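Local coordinates for protein putative poly(3-hydroxybutyrate) depolymerase LpqC (Bordetella parapertussis 12822, PDB 3D0K) that probably hydrolyses ester bonds as an alpha/beta-hydrolase, being a putative depolymerase of the bacterial polyester poly(3-hydroxybutyrate), at residues 142-147 against 164-169; 168-173 against 207-212; 13-18 against 129-134; 24-29 against 39-44. All blocks are in the same frame, centred on the assembly; numbering follows the deposited sequence.

Contacts 1, 2 and 4 pair strands of one mixed sheet, and contact 3 packs helices beside its edge. Contacts 1 and 2 adjoin, with centres 9 Å apart: they share Ala168 and Val169, and strand 168-172 lies between its two partners. At their C-terminal ends His147 and Asn173 meet, next to the probable triad Ser148, Asp216 and His271. Contact 4 is the hairpin that includes outermost strand 23-29, its centre about 24 Å from that of contact 2. Contact 3, centred about 12 Å from contact 4, is tied to it by two probable hydrogen bonds, Asn130 ND2 to Tyr29 OH (3.0 Å) and Asn25 ND2 to Glu18 O (2.9 Å).

Contact 1 (142-147 against 164-169); sequences VYLFGH and APFHAV
Val142 and Tyr143 meet residues 165-168 where two parallel strands of the alpha/beta-hydrolase sheet come together, the two strands of a beta-alpha-beta unit joined through helix 149-160. The carbonyl O of Val142 takes the backbone N-H of His167 at 2.9 Å and a weak second bond from Ala168 N. Two residues on, Leu144 N donates to Ala168 O at 2.9 Å. Tyr143 pairs with Ala168 and Leu144 with Val169, their side chains on opposite faces of the sheet.

On the Tyr143 face, the phenol lies alongside the imidazole of His167, which turns an edge toward the tyrosine face with the planes at 68°. His167 gets there because CG stands opposite the backbone N (chi1 174°), carrying CD2 to 3.6 Å from Tyr143 OH. The methyl of Ala168 packs against the same phenol, CB lying 3.5 Å from Tyr143 CD2. On the other face, Leu144 CD2 rides over one side of the Phe166 ring, toward its rim, while Pro165 CB sits above the centre of the opposite side. Phe166 is thus sandwiched between a leucine methyl and the proline before it.

Further out, Val124 and Leu128 of helix 122-133 and Leu157 of helix 149-160 also pack on Phe166, and Trp284 and Phe285 of helix 273-286 meet the Tyr143 ring. At the start of the pairing a water bridges the segments, accepting from Val142 N at 2.8 Å and donating to Pro165 O at 2.9 Å.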
loop_
_atom_site.group_PDB
_atom_site.type_symbol
_atom_site.label_atom_id
_atom_site.label_comp_id
_atom_site.label_asym_id
_atom_site.label_seq_id
_atom_site.Cartn_x
_atom_site.Cartn_y
_atom_site.Cartn_z
ATOM N N VAL A 142 9.951 -3.629 7.731
ATOM C CA VAL A 142 9.065 -3.938 6.656
ATOM C C VAL A 142 8.648 -2.611 6.037
ATOM O O VAL A 142 8.260 -1.695 6.733
ATOM C CB VAL A 142 7.813 -4.697 7.158
ATOM C CG1 VAL A 142 6.834 -4.883 6.027
ATOM C CG2 VAL A 142 8.176 -6.034 7.824
ATOM N N TYR A 143 8.703 -2.546 4.719
ATOM C CA TYR A 143 8.334 -1.361 3.967
ATOM C C TYR A 143 7.058 -1.656 3.159
ATOM O O TYR A 143 6.930 -2.734 2.579
ATOM C CB TYR A 143 9.483 -1.046 3.026
ATOM C CG TYR A 143 10.751 -0.597 3.705
ATOM C CD1 TYR A 143 11.617 -1.531 4.332
ATOM C CD2 TYR A 143 11.107 0.774 3.712
ATOM C CE1 TYR A 143 12.800 -1.091 4.927
ATOM C CE2 TYR A 143 12.298 1.231 4.292
ATOM C CZ TYR A 143 13.129 0.285 4.901
ATOM O OH TYR A 143 14.287 0.672 5.497
ATOM N N LEU A 144 6.050 -0.767 3.203
ATOM C CA LEU A 144 4.801 -1.039 2.533
ATOM C C LEU A 144 4.626 0.062 1.450
ATOM O O LEU A 144 4.678 1.264 1.767
ATOM C CB LEU A 144 3.663 -0.951 3.540
ATOM C CG LEU A 144 2.252 -0.992 2.935
ATOM C CD1 LEU A 144 2.047 -2.337 2.160
ATOM C CD2 LEU A 144 1.184 -0.855 4.052
ATOM N N PHE A 145 4.484 -0.365 0.202
ATOM C CA PHE A 145 4.325 0.548 -0.951
ATOM C C PHE A 145 3.064 0.180 -1.713
ATOM O O PHE A 145 2.754 -1.007 -1.872
ATOM C CB PHE A 145 5.519 0.407 -1.873
ATOM C CG PHE A 145 5.332 1.088 -3.225
ATOM C CD1 PHE A 145 5.572 2.454 -3.375
ATOM C CD2 PHE A 145 4.906 0.357 -4.312
ATOM C CE1 PHE A 145 5.442 3.065 -4.599
ATOM C CE2 PHE A 145 4.744 0.947 -5.546
ATOM C CZ PHE A 145 5.022 2.318 -5.703
ATOM N N GLY A 146 2.315 1.171 -2.230
ATOM C CA GLY A 146 1.174 0.851 -3.042
ATOM C C GLY A 146 1.088 1.947 -4.104
ATOM O O GLY A 146 1.396 3.101 -3.788
ATOM N N HIS A 147 0.726 1.592 -5.328
ATOM C CA HIS A 147 0.507 2.600 -6.364
ATOM C C HIS A 147 -0.947 2.577 -6.839
ATOM O O HIS A 147 -1.524 1.490 -7.063
ATOM C CB HIS A 147 1.469 2.337 -7.544
ATOM C CG HIS A 147 1.305 3.311 -8.698
ATOM N ND1 HIS A 147 1.797 4.606 -8.685
ATOM C CD2 HIS A 147 0.736 3.147 -9.906
ATOM C CE1 HIS A 147 1.518 5.203 -9.847
ATOM N NE2 HIS A 147 0.828 4.346 -10.577
ATOM N N ALA A 164 2.235 -1.347 14.097
ATOM C CA ALA A 164 3.430 -2.062 14.596
ATOM C C ALA A 164 4.257 -2.853 13.554
ATOM O O ALA A 164 5.497 -2.790 13.603
ATOM C CB ALA A 164 3.110 -2.942 15.912
ATOM N N PRO A 165 3.604 -3.568 12.603
ATOM C CA PRO A 165 4.399 -4.322 11.639
ATOM C C PRO A 165 5.236 -3.458 10.657
ATOM O O PRO A 165 6.138 -3.996 10.029
ATOM C CB PRO A 165 3.334 -5.107 10.863
ATOM C CG PRO A 165 2.130 -5.147 11.782
ATOM C CD PRO A 165 2.159 -3.804 12.399
ATOM N N PHE A 166 4.939 -2.164 10.523
ATOM C CA PHE A 166 5.469 -1.371 9.418
ATOM C C PHE A 166 6.490 -0.319 9.825
ATOM O O PHE A 166 6.197 0.574 10.633
ATOM C CB PHE A 166 4.316 -0.709 8.636
ATOM C CG PHE A 166 3.227 -1.684 8.276
ATOM C CD1 PHE A 166 2.035 -1.733 9.026
ATOM C CD2 PHE A 166 3.422 -2.590 7.244
ATOM C CE1 PHE A 166 1.043 -2.647 8.702
ATOM C CE2 PHE A 166 2.442 -3.543 6.906
ATOM C CZ PHE A 166 1.237 -3.562 7.637
ATOM N N HIS A 167 7.688 -0.440 9.263
ATOM C CA HIS A 167 8.772 0.544 9.462
ATOM C C HIS A 167 8.653 1.834 8.607
ATOM O O HIS A 167 9.014 2.949 9.045
ATOM C CB HIS A 167 10.090 -0.138 9.146
ATOM C CG HIS A 167 11.268 0.776 9.176
ATOM N ND1 HIS A 167 11.812 1.252 10.354
ATOM C CD2 HIS A 167 12.010 1.305 8.169
ATOM C CE1 HIS A 167 12.841 2.037 10.069
ATOM N NE2 HIS A 167 12.976 2.086 8.749
ATOM N N ALA A 168 8.147 1.678 7.390
ATOM C CA ALA A 168 7.960 2.807 6.464
ATOM C C ALA A 168 6.813 2.468 5.558
ATOM O O ALA A 168 6.608 1.287 5.219
ATOM C CB ALA A 168 9.232 3.047 5.619
ATOM N N VAL A 169 6.064 3.495 5.129
ATOM C CA VAL A 169 4.858 3.328 4.337
ATOM C C VAL A 169 4.772 4.512 3.352
ATOM O O VAL A 169 4.926 5.677 3.730
ATOM C CB VAL A 169 3.555 3.307 5.192
ATOM C CG1 VAL A 169 2.294 3.168 4.268
ATOM C CG2 VAL A 169 3.618 2.140 6.250
HETATM O O HOH W 1 8.906 -3.334 10.328
#

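Contact 2 (168-173 against 207-212); sequences AVTAAN and PMTILA
Water 3 is held by three groups at once: it donates to Val169 O at 3.1 Å and hydrogen-bonds Thr170 OG1 and Thr209 OG1, the latter at 2.8 Å. The two threonines lie side by side and point the same way; in each, OG1 is anti to the carbonyl carbon and beside the backbone N (chi1 -65° and -56°), which brings both hydroxyls to this one water while their oxygens stay 3.9 Å apart, Thr170 OG1 to Thr209 OG1. A second water links Val169 N to Pro207 O.

Beyond the waters the backbones bond alternately. Thr209 N reaches Val169 O, Ala171 N reaches Thr209 O, and Leu211 N donates to Ala171 O at 2.8 Å in a nearly straight bond. Asn173 N closes the series on Leu211 O. On the threonine face, Thr170 CG2 sets its methyl 3.7 Å from Leu211 CB, and Trp284 and Leu283 of helix 273-286 lie against these two side chains. The other face brings Met208, a selenomethionine, across Val169: a turn about its CG-SE bond (chi3 -48°) leaves CE 4.1 Å from Val169 CG1.

Asn173 OD1 is hydrogen-bonded to Gly213 N, which ties the end of one strand to the other, and the asparagine side chain touches Asp216 and His271. Neighbouring parallel strands ending beside a probable Ser-His-Asp triad, as here, are characteristic of the alpha/beta-hydrolase fold.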
loop_
_atom_site.group_PDB
_atom_site.type_symbol
_atom_site.label_atom_id
_atom_site.label_comp_id
_atom_site.label_asym_id
_atom_site.label_seq_id
_atom_site.Cartn_x
_atom_site.Cartn_y
_atom_site.Cartn_z
ATOM N N ALA A 168 8.147 1.678 7.390
ATOM C CA ALA A 168 7.960 2.807 6.464
ATOM C C ALA A 168 6.813 2.468 5.558
ATOM O O ALA A 168 6.608 1.287 5.219
ATOM C CB ALA A 168 9.232 3.047 5.619
ATOM N N VAL A 169 6.064 3.495 5.129
ATOM C CA VAL A 169 4.858 3.328 4.337
ATOM C C VAL A 169 4.772 4.512 3.352
ATOM O O VAL A 169 4.926 5.677 3.730
ATOM C CB VAL A 169 3.555 3.307 5.192
ATOM C CG1 VAL A 169 2.294 3.168 4.268
ATOM C CG2 VAL A 169 3.618 2.140 6.250
ATOM N N THR A 170 4.571 4.165 2.098
ATOM C CA THR A 170 4.400 5.124 1.012
ATOM C C THR A 170 3.170 4.789 0.162
ATOM O O THR A 170 3.032 3.670 -0.350
ATOM C CB THR A 170 5.624 5.128 0.132
ATOM O OG1 THR A 170 6.729 5.606 0.890
ATOM C CG2 THR A 170 5.395 6.047 -1.109
ATOM N N ALA A 171 2.295 5.792 -0.032
ATOM C CA ALA A 171 1.179 5.618 -0.919
ATOM C C ALA A 171 1.438 6.503 -2.132
ATOM O O ALA A 171 1.648 7.704 -1.998
ATOM C CB ALA A 171 -0.141 6.020 -0.231
ATOM N N ALA A 172 1.495 5.898 -3.307
ATOM C CA ALA A 172 1.947 6.610 -4.465
ATOM C C ALA A 172 0.778 6.835 -5.455
ATOM O O ALA A 172 0.105 5.873 -5.839
ATOM C CB ALA A 172 3.094 5.818 -5.132
ATOM N N ASN A 173 0.560 8.062 -5.907
ATOM C CA ASN A 173 -0.556 8.339 -6.874
ATOM C C ASN A 173 -1.895 7.633 -6.573
ATOM O O ASN A 173 -2.475 7.051 -7.478
ATOM C CB ASN A 173 -0.161 8.022 -8.362
ATOM C CG ASN A 173 1.019 8.862 -8.853
ATOM O OD1 ASN A 173 1.251 9.962 -8.343
ATOM N ND2 ASN A 173 1.826 8.302 -9.795
ATOM N N PRO A 207 4.714 8.530 10.128
ATOM C CA PRO A 207 5.457 9.236 9.049
ATOM C C PRO A 207 5.212 8.690 7.621
ATOM O O PRO A 207 6.167 8.343 6.901
ATOM C CB PRO A 207 6.916 9.069 9.479
ATOM C CG PRO A 207 6.925 7.660 10.100
ATOM C CD PRO A 207 5.600 7.654 10.931
HETATM N N MSE A 208 3.958 8.628 7.211
HETATM C CA MSE A 208 3.612 8.090 5.921
HETATM C C MSE A 208 4.082 9.063 4.855
HETATM O O MSE A 208 3.904 10.240 5.052
HETATM C CB MSE A 208 2.059 7.985 5.824
HETATM C CG MSE A 208 1.658 7.412 4.479
HETATM SE SE MSE A 208 -0.271 6.907 4.571
HETATM C CE MSE A 208 -0.034 5.972 6.236
ATOM N N THR A 209 4.647 8.576 3.736
ATOM C CA THR A 209 4.949 9.414 2.558
ATOM C C THR A 209 3.773 9.306 1.587
ATOM O O THR A 209 3.314 8.204 1.228
ATOM C CB THR A 209 6.231 8.944 1.820
ATOM O OG1 THR A 209 7.319 8.936 2.735
ATOM C CG2 THR A 209 6.588 9.849 0.641
ATOM N N ILE A 210 3.305 10.463 1.141
ATOM C CA ILE A 210 2.414 10.521 0.023
ATOM C C ILE A 210 3.281 10.856 -1.150
ATOM O O ILE A 210 3.878 11.950 -1.185
ATOM C CB ILE A 210 1.356 11.591 0.215
ATOM C CG1 ILE A 210 0.544 11.278 1.501
ATOM C CG2 ILE A 210 0.527 11.742 -1.076
ATOM C CD1 ILE A 210 -0.114 12.631 2.068
ATOM N N LEU A 211 3.415 9.909 -2.095
ATOM C CA LEU A 211 4.346 10.118 -3.214
ATOM C C LEU A 211 3.520 10.452 -4.456
ATOM O O LEU A 211 2.705 9.618 -4.916
ATOM C CB LEU A 211 5.192 8.896 -3.472
ATOM C CG LEU A 211 6.436 8.943 -4.345
ATOM C CD1 LEU A 211 7.540 9.908 -3.800
ATOM C CD2 LEU A 211 7.063 7.518 -4.479
ATOM N N ALA A 212 3.719 11.657 -4.967
ATOM C CA ALA A 212 2.827 12.196 -6.017
ATOM C C ALA A 212 3.620 12.647 -7.254
ATOM O O ALA A 212 4.446 13.552 -7.162
ATOM C CB ALA A 212 1.954 13.339 -5.442
HETATM O O HOH W 2 7.251 6.023 6.112
HETATM O O HOH W 3 7.970 6.307 3.567
#

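Contact 3 (13-18 against 129-134); sequences DRIALE and ANIRAA
Two helices pack here at the margin of the fold: helix 11-18, close to the N-terminus of the model, lies against the C-terminal end of helix 122-133. Ile15 and Ala134 carry the contact, each pointing its side chain at the other segment. The backbones come closest at Ala16 and Ala134, whose CA atoms are 4.8 Å apart. Both side chains there are single methyls, consistent with so close an approach, and Ala16 CB is 3.9 Å from Ala134 CB.

Ile15 divides its branches between two places. With CG1 anti to the carbonyl carbon (chi1 -72°), CG2 lies across from the backbone N and presses on Ala134 CB at 3.9 Å, 4.2 Å from Ile131 CG1. The longer branch reaches along helix 122-133 until its terminal CD1 lies 3.7 Å from Asn130 CB, the two side chains crossing at about a right angle.

Asn130 therefore offers Ile15 its CB, while its amide ND2 is hydrogen-bonded to Tyr29 OH on strand 23-29. Ile15 touches that same tyrosine, so one strand residue meets both helices. No hydrogen bond joins the two helical segments, which implies that they are held by aliphatic packing and close methyl-to-methyl fit, with polar bonds running from each helix to strand 23-29, that of helix 11-18 from Glu18 O to Asn25 ND2.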
loop_
_atom_site.group_PDB
_atom_site.type_symbol
_atom_site.label_atom_id
_atom_site.label_comp_id
_atom_site.label_asym_id
_atom_site.label_seq_id
_atom_site.Cartn_x
_atom_site.Cartn_y
_atom_site.Cartn_z
ATOM N N ASP A 13 4.460 -23.023 7.142
ATOM C CA ASP A 13 5.187 -24.169 6.532
ATOM C C ASP A 13 5.270 -24.015 5.027
ATOM O O ASP A 13 6.325 -24.166 4.460
ATOM C CB ASP A 13 4.562 -25.524 6.851
ATOM C CG ASP A 13 4.502 -25.812 8.336
ATOM O OD1 ASP A 13 5.472 -25.422 9.049
ATOM O OD2 ASP A 13 3.488 -26.435 8.790
ATOM N N ARG A 14 4.140 -23.700 4.404
ATOM C CA ARG A 14 4.099 -23.431 2.942
ATOM C C ARG A 14 5.071 -22.359 2.507
ATOM O O ARG A 14 5.839 -22.553 1.548
ATOM C CB ARG A 14 2.678 -23.119 2.463
ATOM C CG ARG A 14 1.899 -24.409 2.293
ATOM C CD ARG A 14 0.504 -24.210 1.694
ATOM N NE ARG A 14 -0.422 -23.860 2.760
ATOM C CZ ARG A 14 -1.075 -24.732 3.524
ATOM N NH1 ARG A 14 -0.937 -26.050 3.352
ATOM N NH2 ARG A 14 -1.872 -24.278 4.481
ATOM N N ILE A 15 5.080 -21.261 3.255
ATOM C CA ILE A 15 5.935 -20.125 2.934
ATOM C C ILE A 15 7.401 -20.537 3.085
ATOM O O ILE A 15 8.241 -20.102 2.322
ATOM C CB ILE A 15 5.601 -18.856 3.799
ATOM C CG1 ILE A 15 4.270 -18.245 3.347
ATOM C CG2 ILE A 15 6.750 -17.789 3.687
ATOM C CD1 ILE A 15 3.756 -17.147 4.239
ATOM N N ALA A 16 7.702 -21.341 4.102
ATOM C CA ALA A 16 9.068 -21.828 4.313
ATOM C C ALA A 16 9.579 -22.630 3.111
ATOM O O ALA A 16 10.744 -22.514 2.713
ATOM C CB ALA A 16 9.143 -22.666 5.625
ATOM N N LEU A 17 8.685 -23.397 2.493
ATOM C CA LEU A 17 9.045 -24.257 1.351
ATOM C C LEU A 17 9.122 -23.483 0.027
ATOM O O LEU A 17 9.824 -23.898 -0.897
ATOM C CB LEU A 17 7.992 -25.349 1.203
ATOM C CG LEU A 17 7.958 -26.418 2.306
ATOM C CD1 LEU A 17 6.718 -27.331 2.181
ATOM C CD2 LEU A 17 9.240 -27.216 2.246
ATOM N N GLU A 18 8.375 -22.391 -0.074
ATOM C CA GLU A 18 8.244 -21.664 -1.349
ATOM C C GLU A 18 9.159 -20.456 -1.437
ATOM O O GLU A 18 9.509 -20.024 -2.542
ATOM C CB GLU A 18 6.811 -21.165 -1.539
ATOM C CG GLU A 18 5.743 -22.288 -1.754
ATOM C CD GLU A 18 5.523 -22.649 -3.237
ATOM O OE1 GLU A 18 6.524 -22.655 -4.009
ATOM O OE2 GLU A 18 4.341 -22.925 -3.621
ATOM N N ALA A 129 3.268 -12.165 9.494
ATOM C CA ALA A 129 3.475 -13.010 10.700
ATOM C C ALA A 129 3.860 -14.440 10.263
ATOM O O ALA A 129 4.649 -15.141 10.933
ATOM C CB ALA A 129 2.190 -13.042 11.507
ATOM N N ASN A 130 3.305 -14.874 9.130
ATOM C CA ASN A 130 3.640 -16.141 8.574
ATOM C C ASN A 130 5.027 -16.260 7.951
ATOM O O ASN A 130 5.667 -17.338 8.071
ATOM C CB ASN A 130 2.502 -16.675 7.703
ATOM C CG ASN A 130 1.430 -17.352 8.550
ATOM O OD1 ASN A 130 1.745 -18.121 9.448
ATOM N ND2 ASN A 130 0.184 -17.062 8.275
ATOM N N ILE A 131 5.485 -15.171 7.341
ATOM C CA ILE A 131 6.867 -15.057 6.819
ATOM C C ILE A 131 7.830 -15.164 7.991
ATOM O O ILE A 131 8.844 -15.868 7.931
ATOM C CB ILE A 131 7.045 -13.724 6.020
ATOM C CG1 ILE A 131 6.212 -13.790 4.729
ATOM C CG2 ILE A 131 8.533 -13.419 5.674
ATOM C CD1 ILE A 131 6.280 -12.518 3.856
ATOM N N ARG A 132 7.491 -14.472 9.075
ATOM C CA ARG A 132 8.279 -14.592 10.310
ATOM C C ARG A 132 8.242 -15.971 10.996
ATOM O O ARG A 132 9.285 -16.457 11.441
ATOM C CB ARG A 132 7.829 -13.494 11.276
ATOM C CG ARG A 132 8.921 -12.879 12.135
ATOM C CD ARG A 132 8.333 -11.634 12.804
ATOM N NE ARG A 132 7.317 -11.957 13.808
ATOM C CZ ARG A 132 7.396 -11.609 15.095
ATOM N NH1 ARG A 132 8.446 -10.911 15.551
ATOM N NH2 ARG A 132 6.424 -11.964 15.932
ATOM N N ALA A 133 7.067 -16.600 11.086
ATOM C CA ALA A 133 6.973 -17.950 11.640
ATOM C C ALA A 133 7.698 -18.934 10.738
ATOM O O ALA A 133 8.241 -19.898 11.235
ATOM C CB ALA A 133 5.494 -18.380 11.858
ATOM N N ALA A 134 7.789 -18.644 9.430
ATOM C CA ALA A 134 8.506 -19.525 8.487
ATOM C C ALA A 134 10.011 -19.376 8.650
ATOM O O ALA A 134 10.778 -20.170 8.099
ATOM C CB ALA A 134 8.106 -19.145 7.041
#

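Contact 4 (24-29 against 39-44); sequences RNAIPY and PFTLNT
Tyr29 and Phe40 reach each other by different first torsions: Tyr29 has CG anti to its N (chi1 -175°), whereas Phe40 has CG between its N and carbonyl carbon (chi1 57°), the crowded position. That swings the Phe40 ring beside Tyr29, so that CZ comes 3.3 Å from Tyr29 CD2. The rings lie alongside each other, pointing the same way with their planes inclined at 46°. Tyr29 CB sits over one face of Phe40, and Leu42 CD1 approaches Tyr29 CD1 at 4.1 Å.

Further along the same face, Ile27 CB packs against Leu42 CB, and Ile27 CD1 meets the Thr44 methyl CG2 at 3.9 Å, these two side chains crossing at about a right angle. The backbones form an antiparallel beta hairpin in which Asn25-Thr44, Ile27-Leu42 and Tyr29-Phe40 are hydrogen-bonded pairs, each with two N-H to O bonds. Ile27 N to Leu42 O is 2.7 Å, and its return bond, Leu42 N to Ile27 O, is nearly straight. On the opposite face, Asn43 OD1 lies 3.4 Å from Ala26 CB and accepts a 2.6 Å bond from a water; its amide nitrogen is held by Thr89 OG1.

Strand 23-29 is an outermost strand of the sheet, and strand 40-46 runs next to strand 84-89. Helix 122-133 packs on the aromatic face through Leu123 and Val127, and Ile15 and Glu18 of helix 11-18 lie against Tyr29 and Ile27, while helix 67-73 meets Asn43 through Ala68 and Arg71.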
loop_
_atom_site.group_PDB
_atom_site.type_symbol
_atom_site.label_atom_id
_atom_site.label_comp_id
_atom_site.label_asym_id
_atom_site.label_seq_id
_atom_site.Cartn_x
_atom_site.Cartn_y
_atom_site.Cartn_z
ATOM N N ARG A 24 11.664 -15.745 -8.702
ATOM C CA ARG A 24 10.271 -15.286 -8.652
ATOM C C ARG A 24 9.412 -16.445 -8.245
ATOM O O ARG A 24 9.730 -17.635 -8.536
ATOM C CB ARG A 24 9.811 -14.818 -10.030
ATOM C CG ARG A 24 10.722 -13.825 -10.608
ATOM C CD ARG A 24 9.987 -12.939 -11.488
ATOM N NE ARG A 24 9.753 -13.537 -12.778
ATOM C CZ ARG A 24 10.484 -13.234 -13.837
ATOM N NH1 ARG A 24 11.502 -12.368 -13.694
ATOM N NH2 ARG A 24 10.218 -13.805 -15.023
ATOM N N ASN A 25 8.310 -16.146 -7.572
ATOM C CA ASN A 25 7.336 -17.191 -7.278
ATOM C C ASN A 25 5.937 -16.620 -7.256
ATOM O O ASN A 25 5.752 -15.387 -7.150
ATOM C CB ASN A 25 7.671 -17.853 -5.933
ATOM C CG ASN A 25 7.237 -19.315 -5.873
ATOM O OD1 ASN A 25 6.363 -19.745 -6.637
ATOM N ND2 ASN A 25 7.814 -20.075 -4.939
ATOM N N ALA A 26 4.947 -17.494 -7.400
ATOM C CA ALA A 26 3.537 -17.126 -7.190
ATOM C C ALA A 26 2.956 -18.132 -6.194
ATOM O O ALA A 26 2.759 -19.315 -6.539
ATOM C CB ALA A 26 2.773 -17.146 -8.496
ATOM N N ILE A 27 2.732 -17.695 -4.957
ATOM C CA ILE A 27 2.419 -18.598 -3.843
ATOM C C ILE A 27 0.922 -18.453 -3.538
ATOM O O ILE A 27 0.510 -17.388 -3.072
ATOM C CB ILE A 27 3.235 -18.234 -2.614
ATOM C CG1 ILE A 27 4.750 -18.193 -2.946
ATOM C CG2 ILE A 27 2.914 -19.168 -1.430
ATOM C CD1 ILE A 27 5.619 -17.659 -1.808
ATOM N N PRO A 28 0.103 -19.501 -3.824
ATOM C CA PRO A 28 -1.321 -19.436 -3.428
ATOM C C PRO A 28 -1.420 -19.269 -1.904
ATOM O O PRO A 28 -0.646 -19.896 -1.188
ATOM C CB PRO A 28 -1.883 -20.788 -3.889
ATOM C CG PRO A 28 -0.666 -21.705 -4.039
ATOM C CD PRO A 28 0.446 -20.783 -4.481
ATOM N N TYR A 29 -2.312 -18.405 -1.400
ATOM C CA TYR A 29 -2.429 -18.214 0.056
ATOM C C TYR A 29 -3.905 -18.155 0.410
ATOM O O TYR A 29 -4.704 -17.527 -0.293
ATOM C CB TYR A 29 -1.683 -16.943 0.530
ATOM C CG TYR A 29 -1.587 -16.640 2.042
ATOM C CD1 TYR A 29 -0.404 -16.907 2.786
ATOM C CD2 TYR A 29 -2.631 -16.042 2.709
ATOM C CE1 TYR A 29 -0.314 -16.593 4.181
ATOM C CE2 TYR A 29 -2.561 -15.720 4.083
ATOM C CZ TYR A 29 -1.407 -15.999 4.825
ATOM O OH TYR A 29 -1.414 -15.625 6.188
ATOM N N PRO A 39 -9.196 -16.994 -1.519
ATOM C CA PRO A 39 -7.759 -17.116 -1.747
ATOM C C PRO A 39 -7.149 -15.920 -2.462
ATOM O O PRO A 39 -7.822 -15.177 -3.187
ATOM C CB PRO A 39 -7.637 -18.358 -2.640
ATOM C CG PRO A 39 -9.020 -18.573 -3.217
ATOM C CD PRO A 39 -10.006 -17.971 -2.292
ATOM N N PHE A 40 -5.860 -15.748 -2.277
ATOM C CA PHE A 40 -5.130 -14.799 -3.115
ATOM C C PHE A 40 -3.722 -15.336 -3.329
ATOM O O PHE A 40 -3.417 -16.494 -2.962
ATOM C CB PHE A 40 -5.142 -13.394 -2.495
ATOM C CG PHE A 40 -4.569 -13.339 -1.087
ATOM C CD1 PHE A 40 -5.355 -13.710 0.010
ATOM C CD2 PHE A 40 -3.273 -12.819 -0.859
ATOM C CE1 PHE A 40 -4.883 -13.617 1.295
ATOM C CE2 PHE A 40 -2.786 -12.717 0.436
ATOM C CZ PHE A 40 -3.588 -13.114 1.516
ATOM N N THR A 41 -2.880 -14.524 -3.937
ATOM C CA THR A 41 -1.575 -14.989 -4.378
ATOM C C THR A 41 -0.501 -14.042 -3.859
ATOM O O THR A 41 -0.689 -12.837 -3.879
ATOM C CB THR A 41 -1.494 -15.067 -5.923
ATOM O OG1 THR A 41 -2.588 -15.861 -6.405
ATOM C CG2 THR A 41 -0.141 -15.700 -6.371
ATOM N N LEU A 42 0.601 -14.602 -3.404
ATOM C CA LEU A 42 1.782 -13.798 -3.100
ATOM C C LEU A 42 2.703 -13.938 -4.300
ATOM O O LEU A 42 3.247 -15.028 -4.558
ATOM C CB LEU A 42 2.488 -14.249 -1.826
ATOM C CG LEU A 42 1.641 -14.540 -0.577
ATOM C CD1 LEU A 42 2.527 -14.925 0.621
ATOM C CD2 LEU A 42 0.891 -13.218 -0.295
ATOM N N ASN A 43 2.809 -12.874 -5.079
ATOM C CA ASN A 43 3.799 -12.846 -6.158
ATOM C C ASN A 43 5.055 -12.291 -5.523
ATOM O O ASN A 43 5.095 -11.156 -5.068
ATOM C CB ASN A 43 3.329 -11.995 -7.345
ATOM C CG ASN A 43 2.283 -12.718 -8.154
ATOM O OD1 ASN A 43 2.604 -13.750 -8.769
ATOM N ND2 ASN A 43 1.007 -12.245 -8.105
ATOM N N THR A 44 6.068 -13.141 -5.430
ATOM C CA THR A 44 7.232 -12.829 -4.619
ATOM C C THR A 44 8.508 -12.747 -5.457
ATOM O O THR A 44 8.595 -13.322 -6.570
ATOM C CB THR A 44 7.425 -13.894 -3.518
ATOM O OG1 THR A 44 7.682 -15.190 -4.127
ATOM C CG2 THR A 44 6.198 -13.941 -2.642
HETATM O O HOH W 4 4.545 -14.585 -10.310
#